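PDB 6NOR: putative NAD dependent dehydrogenase from Micromonospora echinospora, which binds NAD and is probably an oxidoreductase of the GFO/IDH/MocA family that takes part in gentamicin biosynthesis. Local coordinates for residues 305-308 with 309-313; 198-201 with 202-206; 273-276 with 277-280. All blocks are in the same frame, centred on the assembly; numbering follows the deposited sequence.

Interaction 1 (305-308 with 309-313); sequences WEWI and RNSGY. With NAD (nicotinamide-adenine-dinucleotide), chain G.
A short helix closed by a Schellman motif leads here into the NAD pocket, and contacts of W305, W307 and I308 with N310, S311 and Y313 hold it together. At its start, N310 ND2 reaches back to W305 O at 3.0 Å, approaching from above the carbonyl plane. The same nitrogen lies over a face of the W305 indole, with the amide and ring planes nearly perpendicular (86°). Two residues on, W307 O accepts twice, from S311 N and, at 2.8 Å, from S311 OG; the two donors come from opposite faces of its plane. G312 then turns the chain with positive phi, and Y313 N makes a weak bond to I308 O (3.3 Å). W307 CG sits between the backbone N and the carbonyl carbon (chi1 74°), which carries the indole along the helix until CZ3 meets Y313 CE2 at 3.9 Å. Y313 OH donates to the carboxamide O7N of NAD, a short bond of 2.5 Å. Toward the second subunit, a water joins E306 OE1, R309 NH1 and N310 OD1, while E306 and R309 each form a salt bridge with the other residue's copy in that subunit. W307 packs on F34 and V38 and I308 on V42, so the turn rests on helix 34-44 and leads into helix 313-326.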
# COMPACT_ATOMS: atom_id res chain seq x y z
N TRP A 305 8.99 14.09 0.35
CA TRP A 305 10.33 14.52 0.76
C TRP A 305 11.12 14.83 -0.51
O TRP A 305 10.88 14.21 -1.54
CB TRP A 305 11.04 13.45 1.61
CG TRP A 305 11.09 12.10 0.98
CD1 TRP A 305 10.11 11.15 0.98
CD2 TRP A 305 12.20 11.52 0.28
NE1 TRP A 305 10.53 10.03 0.30
CE2 TRP A 305 11.81 10.23 -0.15
CE3 TRP A 305 13.49 11.97 -0.05
CZ2 TRP A 305 12.65 9.40 -0.87
CZ3 TRP A 305 14.32 11.15 -0.78
CH2 TRP A 305 13.90 9.87 -1.18
N GLU A 306 12.03 15.79 -0.42
CA GLU A 306 12.87 16.24 -1.53
C GLU A 306 12.13 16.33 -2.87
O GLU A 306 12.54 15.72 -3.85
CB GLU A 306 14.09 15.33 -1.67
CG GLU A 306 15.14 15.56 -0.60
CD GLU A 306 16.47 14.84 -0.87
OE1 GLU A 306 16.51 13.87 -1.65
OE2 GLU A 306 17.49 15.26 -0.29
N TRP A 307 11.06 17.11 -2.91
CA TRP A 307 10.19 17.08 -4.08
C TRP A 307 10.90 17.57 -5.34
O TRP A 307 10.63 17.08 -6.43
CB TRP A 307 8.90 17.88 -3.81
CG TRP A 307 9.01 19.37 -3.78
CD1 TRP A 307 9.21 20.16 -2.69
CD2 TRP A 307 8.88 20.25 -4.90
NE1 TRP A 307 9.24 21.49 -3.06
CE2 TRP A 307 9.03 21.56 -4.41
CE3 TRP A 307 8.65 20.05 -6.26
CZ2 TRP A 307 8.97 22.68 -5.25
CZ3 TRP A 307 8.59 21.15 -7.09
CH2 TRP A 307 8.76 22.45 -6.58
N ILE A 308 11.84 18.49 -5.20
CA ILE A 308 12.55 19.02 -6.36
C ILE A 308 13.50 17.99 -6.96
O ILE A 308 13.45 17.73 -8.15
CB ILE A 308 13.33 20.27 -6.01
CG1 ILE A 308 12.38 21.38 -5.56
CG2 ILE A 308 14.13 20.73 -7.20
CD1 ILE A 308 13.07 22.73 -5.27
N ARG A 309 14.36 17.42 -6.14
CA ARG A 309 15.22 16.35 -6.61
C ARG A 309 14.44 15.13 -7.09
O ARG A 309 14.76 14.53 -8.11
CB ARG A 309 16.18 15.94 -5.51
CG ARG A 309 17.27 15.01 -5.97
CD ARG A 309 18.19 14.61 -4.81
NE ARG A 309 19.37 13.97 -5.34
CZ ARG A 309 19.42 12.70 -5.74
NH1 ARG A 309 18.36 11.92 -5.63
NH2 ARG A 309 20.55 12.21 -6.23
N ASN A 310 13.41 14.75 -6.36
CA ASN A 310 12.68 13.56 -6.72
C ASN A 310 11.82 13.73 -7.97
O ASN A 310 11.49 12.75 -8.61
CB ASN A 310 11.83 13.10 -5.54
CG ASN A 310 12.62 12.26 -4.58
OD1 ASN A 310 13.55 11.59 -4.97
ND2 ASN A 310 12.25 12.28 -3.31
N SER A 311 11.50 14.97 -8.34
CA SER A 311 10.79 15.21 -9.60
C SER A 311 11.73 15.25 -10.80
O SER A 311 11.27 15.35 -11.93
CB SER A 311 10.01 16.53 -9.57
OG SER A 311 8.95 16.50 -8.63
N GLY A 312 13.03 15.21 -10.55
CA GLY A 312 14.02 15.19 -11.61
C GLY A 312 14.66 16.52 -12.01
O GLY A 312 15.49 16.53 -12.91
N TYR A 313 14.29 17.63 -11.37
CA TYR A 313 14.78 18.94 -11.80
C TYR A 313 16.29 19.06 -11.65
O TYR A 313 16.96 19.65 -12.49
CB TYR A 313 14.12 20.06 -11.02
CG TYR A 313 12.65 20.15 -11.22
CD1 TYR A 313 12.12 20.54 -12.43
CD2 TYR A 313 11.77 19.84 -10.19
CE1 TYR A 313 10.77 20.61 -12.61
CE2 TYR A 313 10.43 19.91 -10.35
CZ TYR A 313 9.93 20.29 -11.56
OH TYR A 313 8.58 20.36 -11.71
PA NAD G . 4.02 31.50 -13.63
O1A NAD G . 2.70 32.21 -14.01
O2A NAD G . 4.11 31.16 -12.19
O5B NAD G . 5.23 32.43 -13.99
C5B NAD G . 5.28 33.00 -15.29
C4B NAD G . 6.27 34.19 -15.19
O4B NAD G . 6.62 34.62 -16.37
C3B NAD G . 5.57 35.36 -14.52
O3B NAD G . 6.40 35.84 -13.55
C2B NAD G . 5.38 36.39 -15.66
O2B NAD G . 5.42 37.74 -15.08
C1B NAD G . 6.41 36.19 -16.37
N9A NAD G . 6.24 36.57 -17.76
C8A NAD G . 5.15 36.53 -18.55
N7A NAD G . 5.51 36.94 -19.79
C5A NAD G . 6.82 37.23 -19.76
C6A NAD G . 7.67 37.69 -20.72
N6A NAD G . 7.38 37.98 -22.03
N1A NAD G . 8.95 37.88 -20.44
C2A NAD G . 9.41 37.65 -19.18
N3A NAD G . 8.56 37.20 -18.23
C4A NAD G . 7.27 36.99 -18.52
O3 NAD G . 4.12 30.23 -14.50
PN NAD G . 5.02 28.94 -14.25
O1N NAD G . 6.37 29.22 -13.68
O2N NAD G . 4.26 27.94 -13.39
O5D NAD G . 5.23 28.30 -15.68
C5D NAD G . 6.19 28.83 -16.58
C4D NAD G . 6.62 27.72 -17.56
O4D NAD G . 7.09 26.67 -16.95
C3D NAD G . 5.39 27.20 -18.37
O3D NAD G . 5.76 27.00 -19.61
C2D NAD G . 4.99 25.90 -17.64
O2D NAD G . 4.29 25.00 -18.59
C1D NAD G . 6.13 25.41 -17.25
N1N NAD G . 6.01 24.61 -16.06
C2N NAD G . 6.76 23.44 -15.98
C3N NAD G . 6.68 22.62 -14.85
C7N NAD G . 7.51 21.33 -14.85
O7N NAD G . 7.42 20.56 -13.96
N7N NAD G . 8.38 21.05 -15.94
C4N NAD G . 5.86 22.93 -13.79
C5N NAD G . 5.12 24.11 -13.87
C6N NAD G . 5.20 24.95 -15.01
O HOH W 1 15.88 12.07 -4.13

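Interaction 2 (198-201 with 202-206); sequences LGWH and AVELC
The first turns of helix 199-209, in the GFO/IDH/MocA C-terminal domain, bring W200 and E204 together on one side, with H201 turned to the NAD pocket. W200 NE1 points at E204 OE1 one turn ahead, a weak bond of 3.3 Å bent to 133°, with the indole and carboxylate planes almost perpendicular. In both residues CG stands opposite the backbone N (chi1 180° in W200, -169° in E204), and the extended glutamate chain brings OE1 within reach of the indole nitrogen. A water donates to the same OE1 and lies 2.8 Å from H201 ND1, at the edge of the imidazole and in its plane. The other carboxylate oxygen, OE2, is hydrogen-bonded to H141, so both oxygens of the buried carboxylate have partners, which probably limits its rotation.

H201 NE2, for its part, makes a weak hydrogen bond to K116, the lysine of the family's Glu-Lys-Pro sequence, and the ring meets F145 edge-to-face while touching N144 and the cofactor. The helix thus joins the C-terminal domain to the Rossmann domain's nucleotide site. Its backbone is regular from the start: A202 N bonds to L198 O, V203 N to G199 O at 2.9 Å, E204 N to W200 O, and L205 N to H201 O, also 2.9 Å. Branched side chains lie against these carbonyls, V203 CG2 coming 3.3 Å from G199 O and L205 CG equally near H201 O. A202, V203 and C206 pack on C249 of strand 246-252, A202, L205 and C206 on V172 of strand 167-175, and W200 fits against V340, V341 and L344 of helix 334-353.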
# COMPACT_ATOMS: atom_id res chain seq x y z
N LEU A 198 -0.07 18.69 -18.78
CA LEU A 198 0.27 17.43 -18.14
C LEU A 198 0.56 16.37 -19.18
O LEU A 198 1.39 15.49 -18.98
CB LEU A 198 -0.86 16.95 -17.21
CG LEU A 198 -1.31 17.95 -16.15
CD1 LEU A 198 -2.44 17.39 -15.34
CD2 LEU A 198 -0.18 18.35 -15.23
N GLY A 199 -0.14 16.46 -20.30
CA GLY A 199 -0.03 15.48 -21.35
C GLY A 199 1.35 15.52 -21.96
O GLY A 199 1.81 14.51 -22.45
N TRP A 200 2.01 16.67 -21.92
CA TRP A 200 3.39 16.73 -22.34
C TRP A 200 4.22 15.66 -21.62
O TRP A 200 4.92 14.88 -22.26
CB TRP A 200 4.02 18.10 -22.08
CG TRP A 200 5.45 18.11 -22.52
CD1 TRP A 200 6.53 17.60 -21.85
CD2 TRP A 200 5.95 18.59 -23.76
NE1 TRP A 200 7.66 17.75 -22.59
CE2 TRP A 200 7.33 18.37 -23.77
CE3 TRP A 200 5.36 19.21 -24.86
CZ2 TRP A 200 8.13 18.73 -24.83
CZ3 TRP A 200 6.15 19.57 -25.91
CH2 TRP A 200 7.53 19.33 -25.89
N HIS A 201 4.14 15.65 -20.30
CA HIS A 201 4.89 14.69 -19.51
C HIS A 201 4.46 13.28 -19.71
O HIS A 201 5.28 12.37 -19.77
CB HIS A 201 4.76 15.01 -18.04
CG HIS A 201 5.39 16.29 -17.65
ND1 HIS A 201 6.74 16.51 -17.80
CD2 HIS A 201 4.88 17.42 -17.11
CE1 HIS A 201 7.04 17.72 -17.36
NE2 HIS A 201 5.93 18.29 -16.94
N ALA A 202 3.16 13.08 -19.77
CA ALA A 202 2.65 11.74 -19.87
C ALA A 202 3.14 11.13 -21.19
O ALA A 202 3.59 9.99 -21.21
CB ALA A 202 1.13 11.73 -19.78
N VAL A 203 3.09 11.90 -22.26
CA VAL A 203 3.50 11.38 -23.57
C VAL A 203 5.01 11.13 -23.60
O VAL A 203 5.44 10.12 -24.10
CB VAL A 203 3.09 12.31 -24.70
CG1 VAL A 203 3.72 11.85 -25.99
CG2 VAL A 203 1.57 12.32 -24.84
N GLU A 204 5.79 12.02 -23.02
CA GLU A 204 7.23 11.80 -23.00
C GLU A 204 7.57 10.53 -22.19
O GLU A 204 8.37 9.71 -22.64
CB GLU A 204 7.96 13.03 -22.43
CG GLU A 204 9.48 13.00 -22.61
CD GLU A 204 10.18 14.34 -22.32
OE1 GLU A 204 9.55 15.24 -21.71
OE2 GLU A 204 11.37 14.50 -22.70
N LEU A 205 6.94 10.37 -21.02
CA LEU A 205 7.16 9.19 -20.18
C LEU A 205 6.77 7.90 -20.88
O LEU A 205 7.51 6.95 -20.83
CB LEU A 205 6.39 9.31 -18.88
CG LEU A 205 7.01 10.32 -17.92
CD1 LEU A 205 6.04 10.71 -16.80
CD2 LEU A 205 8.32 9.77 -17.36
N CYS A 206 5.60 7.89 -21.53
CA CYS A 206 5.17 6.71 -22.30
C CYS A 206 6.19 6.26 -23.34
O CYS A 206 6.59 5.10 -23.35
CB CYS A 206 3.85 6.98 -23.03
SG CYS A 206 2.36 6.66 -22.13
O HOH W 2 8.77 14.74 -18.56

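Interaction 3 (273-276 with 277-280); sequences TADL and WQGM
D275 OD1 is gripped from two directions: the backbone N of Q278 donates to it at 2.8 Å, and a water lies 2.6 Å away. Q278 N comes in from above the carboxylate plane, 43° out of it. CG of D275 stands opposite its own backbone N (chi1 -171°), which sets the carboxylate over the turn. The water also takes the N-H of W277 at 3.0 Å, and a second water donates to both D275 OD2 and Q278 OE1. Q278 bends at chi2 (70°) and anchors NE2 on the carbonyl of E259. With an alanine here in place of D275, the Q278 amide would probably lose its acceptor and the first water one of its partners, and the turn would be freer to shift.

This is the exit from strand 270-275, the edge strand of the C-terminal domain's mixed sheet, which continues into the second subunit as T273 and A274 pair with an antiparallel strand there. G279 suits the bend, since its CA lies only 3.3 Å from D275 O and a side chain would collide with that oxygen. K150 holds the carbonyls of D275 and G279 by hydrogen bonds. On the inner side L276 and W277 run side by side, L276 CD2 making a CH-pi contact over the five-membered ring, 4.0 Å from its centroid. M280 CE comes back to 3.6 Å from L276 O.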
# COMPACT_ATOMS: atom_id res chain seq x y z
N THR A 273 5.86 -0.99 -12.36
CA THR A 273 5.09 0.21 -12.04
C THR A 273 5.87 1.08 -11.10
O THR A 273 6.77 0.61 -10.41
CB THR A 273 3.71 -0.09 -11.36
OG1 THR A 273 3.90 -0.58 -10.03
CG2 THR A 273 2.86 -1.07 -12.18
N ALA A 274 5.54 2.37 -11.10
CA ALA A 274 6.22 3.32 -10.23
C ALA A 274 5.27 4.46 -9.93
O ALA A 274 4.50 4.88 -10.78
CB ALA A 274 7.50 3.83 -10.87
N ASP A 275 5.33 4.93 -8.70
CA ASP A 275 4.42 5.94 -8.20
C ASP A 275 5.23 7.04 -7.55
O ASP A 275 5.89 6.82 -6.54
CB ASP A 275 3.45 5.28 -7.21
CG ASP A 275 2.33 6.18 -6.79
OD1 ASP A 275 2.54 7.41 -6.69
OD2 ASP A 275 1.23 5.65 -6.52
N LEU A 276 5.17 8.23 -8.11
CA LEU A 276 5.99 9.34 -7.62
C LEU A 276 5.51 9.90 -6.29
O LEU A 276 6.21 9.82 -5.29
CB LEU A 276 6.05 10.45 -8.66
CG LEU A 276 7.01 11.59 -8.35
CD1 LEU A 276 8.42 11.06 -8.17
CD2 LEU A 276 6.98 12.66 -9.44
N TRP A 277 4.31 10.48 -6.29
CA TRP A 277 3.79 11.19 -5.13
C TRP A 277 3.17 10.29 -4.05
O TRP A 277 3.23 10.63 -2.88
CB TRP A 277 2.76 12.23 -5.57
CG TRP A 277 3.36 13.20 -6.54
CD1 TRP A 277 3.07 13.33 -7.86
CD2 TRP A 277 4.41 14.12 -6.26
NE1 TRP A 277 3.87 14.29 -8.43
CE2 TRP A 277 4.70 14.79 -7.46
CE3 TRP A 277 5.13 14.44 -5.11
CZ2 TRP A 277 5.67 15.79 -7.54
CZ3 TRP A 277 6.10 15.43 -5.19
CH2 TRP A 277 6.35 16.09 -6.40
N GLN A 278 2.60 9.14 -4.45
CA GLN A 278 2.04 8.20 -3.47
C GLN A 278 3.00 7.04 -3.18
O GLN A 278 2.64 6.09 -2.52
CB GLN A 278 0.69 7.62 -3.94
CG GLN A 278 -0.47 8.60 -3.92
CD GLN A 278 -0.36 9.68 -4.99
OE1 GLN A 278 -0.26 9.39 -6.19
NE2 GLN A 278 -0.36 10.93 -4.57
N GLY A 279 4.23 7.13 -3.69
CA GLY A 279 5.21 6.10 -3.43
C GLY A 279 6.45 6.60 -2.70
O GLY A 279 7.54 6.10 -2.89
N MET A 280 6.27 7.60 -1.85
CA MET A 280 7.42 8.15 -1.17
C MET A 280 7.69 7.50 0.18
O MET A 280 8.73 7.76 0.77
CB MET A 280 7.26 9.65 -1.04
CG MET A 280 8.18 10.31 -2.03
SD MET A 280 8.07 12.04 -2.30
CE MET A 280 8.70 12.12 -3.95
O HOH W 3 1.73 9.63 -7.67
O HOH W 4 -1.53 7.18 -6.97

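Overall arrangement
In chain order, interaction 2 comes first, then interaction 3, then interaction 1; each is local, closing a turn or two, and none nests in or crosses another. Residues 198-206 begin the helix lying between the mixed sheet and helix 334-353. Residues 273-280 turn the chain off that sheet's edge strand. Residues 305-313 then carry it to the cofactor. Interactions 3 and 1 touch, their centres about 12 Å apart: W305 NE1 probably bonds to M280 O, W277 packs on S311, and both contacts meet the second subunit. Interaction 2 touches neither, but with interaction 1 it reaches the NAD pocket, where H201 and Y313 both adjoin N144.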